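Local structure of acyl-CoA thioester hydrolase ybgC (3GRH) at residues T91-V96 and G165-G170; D278-S283 and L338-D343; T293-V298 and Y307-A312. The protein is a putative thioesterase of the pectinesterase family and an outer-membrane lipoprotein that neither binds pectin nor shows pectinesterase activity. All coordinates share one frame; numbering follows the deposited sequence.

Contact 1: residues T91-V96 and G165-G170; sequences TIQAAV and GKYMPG
Q93, in the first turn of helix 92-100, meets Y167 of the loop 165-170 through a bond of 2.7 Å from Y167 OH to Q93 OE1. The hydroxyl approaches from above the carbonyl plane, 38° out of it, while OE1 itself sits at the edge of the tyrosine ring. Q93 reaches this place with CG anti to the backbone N (chi1 -172°) and a bend at chi2 (71°) that turns the amide toward Y167 OH. This is the tight, buried part: OE1 also accepts from Y122 N, Y167 OH is hydrogen-bonded to T120 OG1, and Y177 and Y122 lie against the phenol ring. The contact sits near the end of the right-handed parallel beta-helix of the pectinesterase family, where helix 92-100 packs I92 and A95 on strand 77-79 and the loop 165-170 is part of the connection from helix 154-161 to helix 174-181. The looser part runs through K166, which is partly exposed. Its extended chain crosses Q93 at about a right angle, CE resting 3.7 Å from Q93 CB, and NZ is bound to T120 O. A water joins the two segments, accepting from Q93 N (3.0 Å) and K166 NZ (3.2 Å). At the exposed N-cap, T91 OG1 accepts from A94 N at 3.2 Å.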
ATOM      1  N   THR A  91       5.554  16.117 -18.796  1.00 14.46           N
ATOM      2  CA  THR A  91       4.764  15.678 -17.647  1.00 15.58           C
ATOM      3  C   THR A  91       4.552  14.201 -17.759  1.00 14.31           C
ATOM      4  O   THR A  91       4.571  13.621 -18.840  1.00 15.47           O
ATOM      5  CB  THR A  91       3.358  16.318 -17.511  1.00 16.96           C
ATOM      6  OG1 THR A  91       2.450  15.836 -18.520  1.00 17.94           O
ATOM      7  CG2 THR A  91       3.436  17.777 -17.534  1.00 17.56           C
ATOM      8  N   ILE A  92       4.339  13.584 -16.603  1.00 11.63           N
ATOM      9  CA  ILE A  92       4.248  12.141 -16.581  1.00 11.68           C
ATOM     10  C   ILE A  92       2.912  11.696 -17.120  1.00 10.97           C
ATOM     11  O   ILE A  92       2.822  10.734 -17.930  1.00 11.74           O
ATOM     12  CB  ILE A  92       4.469  11.569 -15.189  1.00 12.34           C
ATOM     13  CG1 ILE A  92       5.881  12.008 -14.683  1.00 12.46           C
ATOM     14  CG2 ILE A  92       4.232  10.102 -15.206  1.00 10.55           C
ATOM     15  CD1 ILE A  92       6.165  11.663 -13.306  1.00 15.48           C
ATOM     16  N   GLN A  93       1.867  12.471 -16.828  1.00 10.84           N
ATOM     17  CA  GLN A  93       0.557  12.162 -17.377  1.00 10.88           C
ATOM     18  C   GLN A  93       0.550  12.165 -18.881  1.00 10.57           C
ATOM     19  O   GLN A  93      -0.080  11.297 -19.476  1.00 12.64           O
ATOM     20  CB  GLN A  93      -0.542  13.094 -16.873  1.00  9.76           C
ATOM     21  CG  GLN A  93      -1.925  12.695 -17.254  1.00 10.15           C
ATOM     22  CD  GLN A  93      -2.373  11.479 -16.529  1.00  9.99           C
ATOM     23  OE1 GLN A  93      -2.524  11.550 -15.340  1.00 10.07           O
ATOM     24  NE2 GLN A  93      -2.659  10.420 -17.230  1.00 11.58           N
ATOM     25  N   ALA A  94       1.265  13.089 -19.520  1.00 12.53           N
ATOM     26  CA  ALA A  94       1.313  13.126 -20.970  1.00 11.92           C
ATOM     27  C   ALA A  94       1.942  11.888 -21.570  1.00 11.35           C
ATOM     28  O   ALA A  94       1.524  11.420 -22.665  1.00 12.41           O
ATOM     29  CB  ALA A  94       2.029  14.396 -21.397  1.00 12.45           C
ATOM     30  N   ALA A  95       2.998  11.378 -20.933  1.00 11.79           N
ATOM     31  CA  ALA A  95       3.642  10.175 -21.400  1.00 11.25           C
ATOM     32  C   ALA A  95       2.749   8.980 -21.181  1.00 11.50           C
ATOM     33  O   ALA A  95       2.727   8.099 -21.977  1.00 12.84           O
ATOM     34  CB  ALA A  95       4.998   9.944 -20.656  1.00 12.05           C
ATOM     35  N   VAL A  96       2.105   8.882 -20.030  1.00 11.66           N
ATOM     36  CA  VAL A  96       1.124   7.800 -19.786  1.00 11.81           C
ATOM     37  C   VAL A  96       0.045   7.799 -20.825  1.00 12.46           C
ATOM     38  O   VAL A  96      -0.280   6.786 -21.365  1.00 13.28           O
ATOM     39  CB  VAL A  96       0.505   7.894 -18.381  1.00 13.08           C
ATOM     40  CG1 VAL A  96      -0.717   6.976 -18.218  1.00 16.06           C
ATOM     41  CG2 VAL A  96       1.563   7.612 -17.301  1.00 12.41           C
ATOM     42  N   GLY A 165      -6.594  21.867 -18.860  1.00 24.56           N
ATOM     43  CA  GLY A 165      -7.140  20.739 -19.622  1.00 23.78           C
ATOM     44  C   GLY A 165      -6.312  19.481 -19.604  1.00 21.63           C
ATOM     45  O   GLY A 165      -6.327  18.717 -20.549  1.00 21.56           O
ATOM     46  N   LYS A 166      -5.607  19.271 -18.507  1.00 19.84           N
ATOM     47  CA  LYS A 166      -4.898  18.042 -18.280  1.00 18.45           C
ATOM     48  C   LYS A 166      -5.799  16.826 -18.473  1.00 17.90           C
ATOM     49  O   LYS A 166      -5.392  15.817 -19.063  1.00 19.79           O
ATOM     50  CB  LYS A 166      -4.365  18.059 -16.851  1.00 17.90           C
ATOM     51  CG  LYS A 166      -3.510  16.925 -16.548  1.00 17.09           C
ATOM     52  CD  LYS A 166      -2.852  17.090 -15.199  1.00 17.06           C
ATOM     53  CE  LYS A 166      -1.943  15.882 -14.875  1.00 15.58           C
ATOM     54  NZ  LYS A 166      -1.083  16.184 -13.636  1.00 13.58           N
ATOM     55  N   TYR A 167      -7.000  16.905 -17.924  1.00 16.20           N
ATOM     56  CA  TYR A 167      -8.012  15.863 -18.042  1.00 16.06           C
ATOM     57  C   TYR A 167      -9.194  16.478 -18.746  1.00 15.49           C
ATOM     58  O   TYR A 167      -9.726  17.516 -18.366  1.00 16.65           O
ATOM     59  CB  TYR A 167      -8.435  15.313 -16.654  1.00 15.46           C
ATOM     60  CG  TYR A 167      -7.284  14.760 -15.889  1.00 12.79           C
ATOM     61  CD1 TYR A 167      -6.737  13.525 -16.205  1.00 12.99           C
ATOM     62  CD2 TYR A 167      -6.730  15.458 -14.819  1.00 14.78           C
ATOM     63  CE1 TYR A 167      -5.654  13.065 -15.565  1.00 13.65           C
ATOM     64  CE2 TYR A 167      -5.679  14.978 -14.128  1.00 14.96           C
ATOM     65  CZ  TYR A 167      -5.121  13.759 -14.482  1.00 14.89           C
ATOM     66  OH  TYR A 167      -4.016  13.271 -13.845  1.00 15.85           O
ATOM     67  N   MET A 168      -9.565  15.832 -19.848  1.00 16.75           N
ATOM     68  CA  MET A 168     -10.687  16.225 -20.681  1.00 18.79           C
ATOM     69  C   MET A 168     -11.334  14.946 -21.246  1.00 16.60           C
ATOM     70  O   MET A 168     -10.696  13.917 -21.351  1.00 15.62           O
ATOM     71  CB  MET A 168     -10.236  17.038 -21.894  1.00 19.59           C
ATOM     72  CG  MET A 168      -9.338  18.194 -21.632  1.00 23.53           C
ATOM     73  SD  MET A 168      -9.190  19.190 -23.102  1.00 32.05           S
ATOM     74  CE  MET A 168     -10.754  20.136 -23.065  1.00 29.93           C
ATOM     75  N   PRO A 169     -12.613  14.986 -21.574  1.00 17.28           N
ATOM     76  CA  PRO A 169     -13.235  13.862 -22.194  1.00 17.96           C
ATOM     77  C   PRO A 169     -12.417  13.491 -23.423  1.00 18.63           C
ATOM     78  O   PRO A 169     -11.941  14.337 -24.180  1.00 21.76           O
ATOM     79  CB  PRO A 169     -14.603  14.390 -22.591  1.00 18.40           C
ATOM     80  CG  PRO A 169     -14.843  15.488 -21.715  1.00 19.46           C
ATOM     81  CD  PRO A 169     -13.550  16.102 -21.405  1.00 17.79           C
ATOM     82  N   GLY A 170     -12.199  12.238 -23.618  1.00 19.58           N
ATOM     83  CA  GLY A 170     -11.398  11.899 -24.799  1.00 18.85           C
ATOM     84  C   GLY A 170      -9.925  11.855 -24.549  1.00 18.82           C
ATOM     85  O   GLY A 170      -9.166  11.378 -25.426  1.00 18.87           O
TER
HETATM   86  O   HOH W   1       1.422  14.327 -14.550  1.00 16.11           O

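Contact 2: residues D278-S283 and L338-D343; sequences DVDIVS and LGRSLD
D280 holds its carboxylate with CG anti to the carbonyl carbon (chi1 -59°), and R340 starts with CG wedged between its own backbone N and carbonyl carbon (chi1 56°) before running straight out to NE, which brings its NE/NH2 edge up to the carboxylate, the two side chains crossing at about a right angle. R340 grips the carboxylate side-on with two nitrogens. NE gives a bond of 2.9 Å to the syn lone pair of D280 OD1; NH2 gives one of 2.9 Å to OD2, which it meets from above the carboxylate plane. The carboxylate and guanidinium planes stand 48° apart, although D280 CG stays in the guanidinium plane. In the parallel beta-helix of the pectinesterase family, this pairing is consistent with the active-site cleft; D280 is the predicted nucleophile, and R340 probably contacts substrate, as in relatives. Y307, on strand 307-311, makes a cation-pi contact with R340, and V279 CG1 closes on R340 NH2 at 3.5 Å. The backbone turns a corner over D280-V282, and S283 OG donates to the carbonyl D280 O at 2.9 Å and also bonds N247. Farther along, L342 CD2 brushes S283 CB at 4.2 Å.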
ATOM      1  N   ASP A 278       1.976   8.355   9.210  1.00  8.28           N
ATOM      2  CA  ASP A 278       1.596   8.248  10.617  1.00  9.17           C
ATOM      3  C   ASP A 278       0.376   7.367  10.885  1.00  9.37           C
ATOM      4  O   ASP A 278       0.495   6.298  11.470  1.00 10.12           O
ATOM      5  CB  ASP A 278       1.493   9.639  11.306  1.00 10.04           C
ATOM      6  CG  ASP A 278       0.718  10.685  10.523  1.00 12.55           C
ATOM      7  OD1 ASP A 278      -0.339  10.406   9.900  1.00 13.07           O
ATOM      8  OD2 ASP A 278       1.127  11.879  10.649  1.00 10.93           O
ATOM      9  N   VAL A 279      -0.783   7.800  10.441  1.00  8.34           N
ATOM     10  CA  VAL A 279      -2.066   7.124  10.688  1.00  7.85           C
ATOM     11  C   VAL A 279      -2.483   6.352   9.448  1.00  9.21           C
ATOM     12  O   VAL A 279      -2.669   6.873   8.375  1.00  9.42           O
ATOM     13  CB  VAL A 279      -3.113   8.164  11.023  1.00  9.16           C
ATOM     14  CG1 VAL A 279      -4.532   7.562  11.102  1.00 11.02           C
ATOM     15  CG2 VAL A 279      -2.733   8.835  12.342  1.00 10.39           C
ATOM     16  N   ASP A 280      -2.614   5.047   9.609  1.00  9.05           N
ATOM     17  CA  ASP A 280      -3.045   4.136   8.556  1.00  9.89           C
ATOM     18  C   ASP A 280      -2.177   4.276   7.339  1.00  9.88           C
ATOM     19  O   ASP A 280      -2.691   4.539   6.237  1.00 11.19           O
ATOM     20  CB  ASP A 280      -4.538   4.354   8.296  1.00 12.49           C
ATOM     21  CG  ASP A 280      -5.414   4.135   9.524  1.00 12.91           C
ATOM     22  OD1 ASP A 280      -5.033   3.466  10.499  1.00 11.44           O
ATOM     23  OD2 ASP A 280      -6.606   4.634   9.515  1.00 16.12           O
ATOM     24  N   ILE A 281      -0.888   4.012   7.513  1.00  9.62           N
ATOM     25  CA  ILE A 281       0.086   4.260   6.498  1.00  8.54           C
ATOM     26  C   ILE A 281      -0.195   3.383   5.277  1.00  9.33           C
ATOM     27  O   ILE A 281      -0.017   3.818   4.165  1.00  9.64           O
ATOM     28  CB  ILE A 281       1.460   4.041   7.053  1.00  9.13           C
ATOM     29  CG1 ILE A 281       1.721   4.895   8.310  1.00  8.33           C
ATOM     30  CG2 ILE A 281       2.521   4.281   5.983  1.00  9.87           C
ATOM     31  CD1 ILE A 281       3.049   4.528   8.919  1.00 11.70           C
ATOM     32  N   VAL A 282      -0.537   2.129   5.490  1.00  8.11           N
ATOM     33  CA  VAL A 282      -0.875   1.177   4.392  1.00  7.18           C
ATOM     34  C   VAL A 282      -2.307   0.703   4.654  1.00  8.03           C
ATOM     35  O   VAL A 282      -2.577   0.156   5.674  1.00  9.17           O
ATOM     36  CB  VAL A 282       0.056  -0.038   4.380  1.00  9.68           C
ATOM     37  CG1 VAL A 282      -0.493  -1.043   3.397  1.00 10.83           C
ATOM     38  CG2 VAL A 282       1.489   0.442   4.068  1.00  9.75           C
ATOM     39  N   SER A 283      -3.223   1.072   3.777  1.00  7.78           N
ATOM     40  CA  SER A 283      -4.631   0.836   3.954  1.00  9.40           C
ATOM     41  C   SER A 283      -5.253   0.167   2.770  1.00  8.65           C
ATOM     42  O   SER A 283      -4.772   0.325   1.639  1.00  9.70           O
ATOM     43  CB  SER A 283      -5.310   2.233   4.060  1.00 12.16           C
ATOM     44  OG  SER A 283      -4.912   3.020   5.180  1.00 19.46           O
ATOM     45  N   LEU A 338       1.112  -1.228  15.328  1.00  9.15           N
ATOM     46  CA  LEU A 338       1.327  -1.935  14.060  1.00 10.97           C
ATOM     47  C   LEU A 338       0.138  -1.849  13.178  1.00  9.94           C
ATOM     48  O   LEU A 338       0.256  -1.970  11.928  1.00 10.18           O
ATOM     49  CB  LEU A 338       1.710  -3.348  14.319  1.00 12.07           C
ATOM     50  CG  LEU A 338       3.006  -3.607  15.047  1.00 14.26           C
ATOM     51  CD1 LEU A 338       3.088  -5.117  15.336  1.00 15.15           C
ATOM     52  CD2 LEU A 338       4.143  -3.112  14.185  1.00 14.97           C
ATOM     53  N   GLY A 339      -1.071  -1.647  13.745  1.00 10.53           N
ATOM     54  CA  GLY A 339      -2.203  -1.560  12.867  1.00 10.84           C
ATOM     55  C   GLY A 339      -3.547  -1.528  13.560  1.00  9.42           C
ATOM     56  O   GLY A 339      -3.635  -1.555  14.781  1.00  9.28           O
ATOM     57  N   ARG A 340      -4.588  -1.513  12.746  1.00 10.10           N
ATOM     58  CA  ARG A 340      -6.004  -1.577  13.209  1.00 10.81           C
ATOM     59  C   ARG A 340      -6.820  -1.924  11.994  1.00 11.67           C
ATOM     60  O   ARG A 340      -6.435  -1.725  10.851  1.00 10.93           O
ATOM     61  CB  ARG A 340      -6.522  -0.294  13.814  1.00 12.83           C
ATOM     62  CG  ARG A 340      -6.402   0.881  12.907  1.00 11.35           C
ATOM     63  CD  ARG A 340      -6.854   2.128  13.610  1.00 13.07           C
ATOM     64  NE  ARG A 340      -6.802   3.308  12.756  1.00 13.34           N
ATOM     65  CZ  ARG A 340      -7.248   4.509  13.119  1.00 10.97           C
ATOM     66  NH1 ARG A 340      -7.779   4.730  14.327  1.00 12.43           N
ATOM     67  NH2 ARG A 340      -7.183   5.514  12.265  1.00 15.38           N
ATOM     68  N   SER A 341      -7.950  -2.571  12.210  1.00 11.51           N
ATOM     69  CA  SER A 341      -8.757  -2.938  11.065  1.00 11.81           C
ATOM     70  C   SER A 341      -9.540  -1.742  10.550  1.00 13.51           C
ATOM     71  O   SER A 341      -9.999  -0.912  11.334  1.00 13.98           O
ATOM     72  CB  SER A 341      -9.722  -4.082  11.477  1.00 13.31           C
ATOM     73  OG  SER A 341     -10.601  -4.475  10.398  1.00 13.04           O
ATOM     74  N   LEU A 342      -9.656  -1.635   9.226  1.00 12.84           N
ATOM     75  CA  LEU A 342     -10.386  -0.544   8.574  1.00 13.63           C
ATOM     76  C   LEU A 342     -11.769  -1.088   8.247  1.00 15.07           C
ATOM     77  O   LEU A 342     -11.984  -1.679   7.192  1.00 15.75           O
ATOM     78  CB  LEU A 342      -9.632  -0.092   7.298  1.00 13.94           C
ATOM     79  CG  LEU A 342     -10.188   0.998   6.417  1.00 15.82           C
ATOM     80  CD1 LEU A 342     -10.426   2.241   7.227  1.00 19.91           C
ATOM     81  CD2 LEU A 342      -9.211   1.297   5.295  1.00 17.79           C
ATOM     82  N   ASP A 343     -12.696  -0.907   9.208  1.00 14.44           N
ATOM     83  CA  ASP A 343     -14.002  -1.557   9.160  1.00 15.87           C
ATOM     84  C   ASP A 343     -14.987  -0.701   8.340  1.00 16.74           C
ATOM     85  O   ASP A 343     -15.902  -0.075   8.844  1.00 16.93           O
ATOM     86  CB  ASP A 343     -14.518  -1.796  10.554  1.00 16.79           C
ATOM     87  CG  ASP A 343     -13.913  -2.983  11.236  1.00 22.27           C
ATOM     88  OD1 ASP A 343     -13.029  -3.684  10.666  1.00 21.95           O
ATOM     89  OD2 ASP A 343     -14.368  -3.192  12.393  1.00 25.36           O
TER

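Contact 3: residues T293-V298 and Y307-A312; sequences TEFRVV and YVFAPA
The strand 294-297 and the segment 307-312 face each other across the interior of the parallel beta-helix, on different walls of the solenoid, with the CA atoms of V297 and V308 7.4 Å apart as the nearest pair. No backbone bond joins the two segments; strand 294-297 pairs within its own wall, F295 for instance with R327 and N329. The chain turns a corner at V308, and there V308 points toward strand 294-297, while F309 arrives with the far end of its ring. The contact is purely apolar, made by F295 and V297 from one side and V308 and F309 from the other, all buried. F295 holds its ring with CG anti to the carbonyl carbon (chi1 -60°), and F309 brings an edge to one face of it: a T-shaped pair with centroids 5.2 Å apart and planes at 65°. The touching corner of F309 is CE1 and CZ, and F309 CZ lies 3.9 Å from F295 CZ, offset toward the rim of that face. T293 CG2 lies against the opposite face, near its rim, while F328 stacks on F295 and F290 meets it edge-to-face, making an aromatic cluster in the core. V308 touches on two branches. CG1, anti to the backbone N, approaches F295 CD1 to 3.9 Å and also lies over the centre of the F309 ring, so one methyl touches both phenylalanines. An alanine in place of F295 is likely to open a gap between the walls and leave the edge of F309 without the aromatic face it now meets. On the outer side of the strand, R296 NH2 makes a salt bridge to E294 OE2. The other branch of V308, CG2, lies 4.0 Å from V297 CG2.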
ATOM      1  N   THR A 293      10.892  -4.188   2.907  1.00  8.50           N
ATOM      2  CA  THR A 293      10.395  -2.835   2.900  1.00  9.40           C
ATOM      3  C   THR A 293      10.609  -2.250   4.266  1.00  9.62           C
ATOM      4  O   THR A 293      10.460  -2.907   5.293  1.00 10.99           O
ATOM      5  CB  THR A 293       8.949  -2.809   2.395  1.00 11.27           C
ATOM      6  OG1 THR A 293       9.007  -3.153   1.006  1.00 13.65           O
ATOM      7  CG2 THR A 293       8.335  -1.428   2.553  1.00 11.41           C
ATOM      8  N   GLU A 294      10.961  -0.977   4.315  1.00  8.57           N
ATOM      9  CA  GLU A 294      11.042  -0.241   5.569  1.00 10.21           C
ATOM     10  C   GLU A 294       9.834   0.615   5.742  1.00 11.01           C
ATOM     11  O   GLU A 294       9.397   1.347   4.837  1.00 10.35           O
ATOM     12  CB  GLU A 294      12.276   0.661   5.578  1.00 11.08           C
ATOM     13  CG  GLU A 294      12.402   1.461   6.865  1.00 13.56           C
ATOM     14  CD  GLU A 294      13.667   2.304   7.018  1.00 17.73           C
ATOM     15  OE1 GLU A 294      14.625   2.259   6.201  1.00 23.38           O
ATOM     16  OE2 GLU A 294      13.688   3.071   8.001  1.00 25.91           O
ATOM     17  N   PHE A 295       9.215   0.496   6.900  1.00 10.47           N
ATOM     18  CA  PHE A 295       8.083   1.307   7.277  1.00 10.73           C
ATOM     19  C   PHE A 295       8.507   2.255   8.395  1.00 11.71           C
ATOM     20  O   PHE A 295       9.073   1.820   9.399  1.00 12.35           O
ATOM     21  CB  PHE A 295       6.958   0.419   7.761  1.00 10.35           C
ATOM     22  CG  PHE A 295       6.469  -0.567   6.764  1.00 11.52           C
ATOM     23  CD1 PHE A 295       5.435  -0.282   5.992  1.00 12.51           C
ATOM     24  CD2 PHE A 295       7.025  -1.807   6.691  1.00 10.72           C
ATOM     25  CE1 PHE A 295       4.969  -1.258   5.095  1.00 11.55           C
ATOM     26  CE2 PHE A 295       6.626  -2.721   5.750  1.00 10.71           C
ATOM     27  CZ  PHE A 295       5.567  -2.402   4.941  1.00 11.16           C
ATOM     28  N   ARG A 296       8.309   3.552   8.182  1.00  9.69           N
ATOM     29  CA  ARG A 296       8.717   4.579   9.174  1.00 11.32           C
ATOM     30  C   ARG A 296       7.510   5.367   9.590  1.00 10.43           C
ATOM     31  O   ARG A 296       6.776   5.951   8.747  1.00 11.63           O
ATOM     32  CB  ARG A 296       9.762   5.525   8.602  1.00 12.04           C
ATOM     33  CG  ARG A 296      10.116   6.710   9.502  1.00 15.05           C
ATOM     34  CD  ARG A 296      11.262   6.368  10.423  1.00 25.50           C
ATOM     35  NE  ARG A 296      12.449   5.967   9.643  1.00 31.34           N
ATOM     36  CZ  ARG A 296      13.655   5.689  10.135  1.00 31.85           C
ATOM     37  NH1 ARG A 296      13.931   5.788  11.445  1.00 29.80           N
ATOM     38  NH2 ARG A 296      14.608   5.321   9.294  1.00 34.86           N
ATOM     39  N   VAL A 297       7.289   5.378  10.909  1.00 10.70           N
ATOM     40  CA  VAL A 297       6.288   6.249  11.502  1.00 11.51           C
ATOM     41  C   VAL A 297       6.899   7.564  11.882  1.00 11.76           C
ATOM     42  O   VAL A 297       7.909   7.555  12.617  1.00 12.23           O
ATOM     43  CB  VAL A 297       5.665   5.599  12.752  1.00 10.55           C
ATOM     44  CG1 VAL A 297       4.751   6.650  13.481  1.00 14.02           C
ATOM     45  CG2 VAL A 297       4.878   4.422  12.369  1.00 17.85           C
ATOM     46  N   VAL A 298       6.300   8.672  11.437  1.00 11.69           N
ATOM     47  CA  VAL A 298       6.784  10.030  11.756  1.00 13.44           C
ATOM     48  C   VAL A 298       5.844  10.652  12.755  1.00 15.48           C
ATOM     49  O   VAL A 298       4.659  10.316  12.777  1.00 17.04           O
ATOM     50  CB  VAL A 298       6.979  10.906  10.525  1.00 14.23           C
ATOM     51  CG1 VAL A 298       8.041  10.290   9.616  1.00 14.05           C
ATOM     52  CG2 VAL A 298       5.673  11.062   9.728  1.00 16.39           C
ATOM     53  N   TYR A 307      -0.497   4.202  13.228  1.00  8.44           N
ATOM     54  CA  TYR A 307      -0.900   2.832  12.901  1.00  8.76           C
ATOM     55  C   TYR A 307      -0.339   2.464  11.552  1.00  9.10           C
ATOM     56  O   TYR A 307      -0.695   3.115  10.600  1.00  9.67           O
ATOM     57  CB  TYR A 307      -2.424   2.645  12.826  1.00  9.02           C
ATOM     58  CG  TYR A 307      -3.205   3.348  13.904  1.00  7.72           C
ATOM     59  CD1 TYR A 307      -3.382   2.795  15.166  1.00 10.41           C
ATOM     60  CD2 TYR A 307      -3.681   4.624  13.660  1.00 12.09           C
ATOM     61  CE1 TYR A 307      -4.079   3.521  16.142  1.00  9.93           C
ATOM     62  CE2 TYR A 307      -4.335   5.347  14.668  1.00 11.94           C
ATOM     63  CZ  TYR A 307      -4.526   4.768  15.874  1.00 11.24           C
ATOM     64  OH  TYR A 307      -5.248   5.476  16.860  1.00 14.22           O
ATOM     65  N   VAL A 308       0.481   1.425  11.445  1.00  8.52           N
ATOM     66  CA  VAL A 308       1.098   1.134  10.210  1.00  7.86           C
ATOM     67  C   VAL A 308       0.131   0.562   9.203  1.00  7.84           C
ATOM     68  O   VAL A 308      -0.008   1.039   8.097  1.00  9.45           O
ATOM     69  CB  VAL A 308       2.314   0.226  10.350  1.00  7.99           C
ATOM     70  CG1 VAL A 308       2.968  -0.039   8.979  1.00  8.95           C
ATOM     71  CG2 VAL A 308       3.296   0.893  11.357  1.00  8.00           C
ATOM     72  N   PHE A 309      -0.571  -0.517   9.591  1.00  8.22           N
ATOM     73  CA  PHE A 309      -1.442  -1.229   8.667  1.00  8.23           C
ATOM     74  C   PHE A 309      -2.907  -1.086   9.003  1.00 10.48           C
ATOM     75  O   PHE A 309      -3.310  -1.255  10.166  1.00 12.06           O
ATOM     76  CB  PHE A 309      -1.102  -2.736   8.706  1.00  7.38           C
ATOM     77  CG  PHE A 309       0.228  -3.065   8.190  1.00  8.41           C
ATOM     78  CD1 PHE A 309       0.527  -2.977   6.838  1.00  8.79           C
ATOM     79  CD2 PHE A 309       1.173  -3.492   9.064  1.00  8.88           C
ATOM     80  CE1 PHE A 309       1.811  -3.212   6.405  1.00 12.35           C
ATOM     81  CE2 PHE A 309       2.428  -3.814   8.618  1.00  9.21           C
ATOM     82  CZ  PHE A 309       2.736  -3.655   7.297  1.00  8.45           C
ATOM     83  N   ALA A 310      -3.733  -0.779   7.989  1.00  8.50           N
ATOM     84  CA  ALA A 310      -5.191  -0.687   8.144  1.00  8.50           C
ATOM     85  C   ALA A 310      -5.894  -1.416   7.029  1.00  8.42           C
ATOM     86  O   ALA A 310      -6.424  -0.804   6.074  1.00  8.52           O
ATOM     87  CB  ALA A 310      -5.595   0.791   8.129  1.00 10.99           C
ATOM     88  N   PRO A 311      -5.823  -2.729   7.077  1.00  9.58           N
ATOM     89  CA  PRO A 311      -6.448  -3.555   6.086  1.00  8.93           C
ATOM     90  C   PRO A 311      -8.004  -3.517   6.200  1.00  7.87           C
ATOM     91  O   PRO A 311      -8.587  -3.504   7.328  1.00 10.10           O
ATOM     92  CB  PRO A 311      -5.898  -4.934   6.407  1.00  8.88           C
ATOM     93  CG  PRO A 311      -5.490  -4.898   7.751  1.00 12.23           C
ATOM     94  CD  PRO A 311      -5.167  -3.512   8.123  1.00 11.02           C
ATOM     95  N   ALA A 312      -8.617  -3.584   5.036  1.00  8.30           N
ATOM     96  CA  ALA A 312     -10.048  -3.591   4.835  1.00  7.81           C
ATOM     97  C   ALA A 312     -10.510  -4.914   4.188  1.00  8.31           C
ATOM     98  O   ALA A 312     -11.489  -4.973   3.429  1.00 10.84           O
ATOM     99  CB  ALA A 312     -10.505  -2.399   3.977  1.00  8.82           C
TER

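Overall arrangement
Contacts 2 and 3 are neighbours, with centres 7 Å apart. Strands 307-311 and 337-342 run side by side in the beta-helix wall, probably joined by a hydrogen bond from L342 N to P311 O (2.9 Å), and another from A310 N to V282 O (2.8 Å) probably ties 307-311 to segment 278-283. Contact 3 lies in the core next to the site residues of contact 2: the side chain of F309 is about 8 Å from those of D280, the predicted nucleophile, and R340, the probable substrate-binding residue. Contact 1 comes earlier in the chain and lies apart near one end of the solenoid, its centre 32 Å from that of contact 2 and 31 Å from that of contact 3.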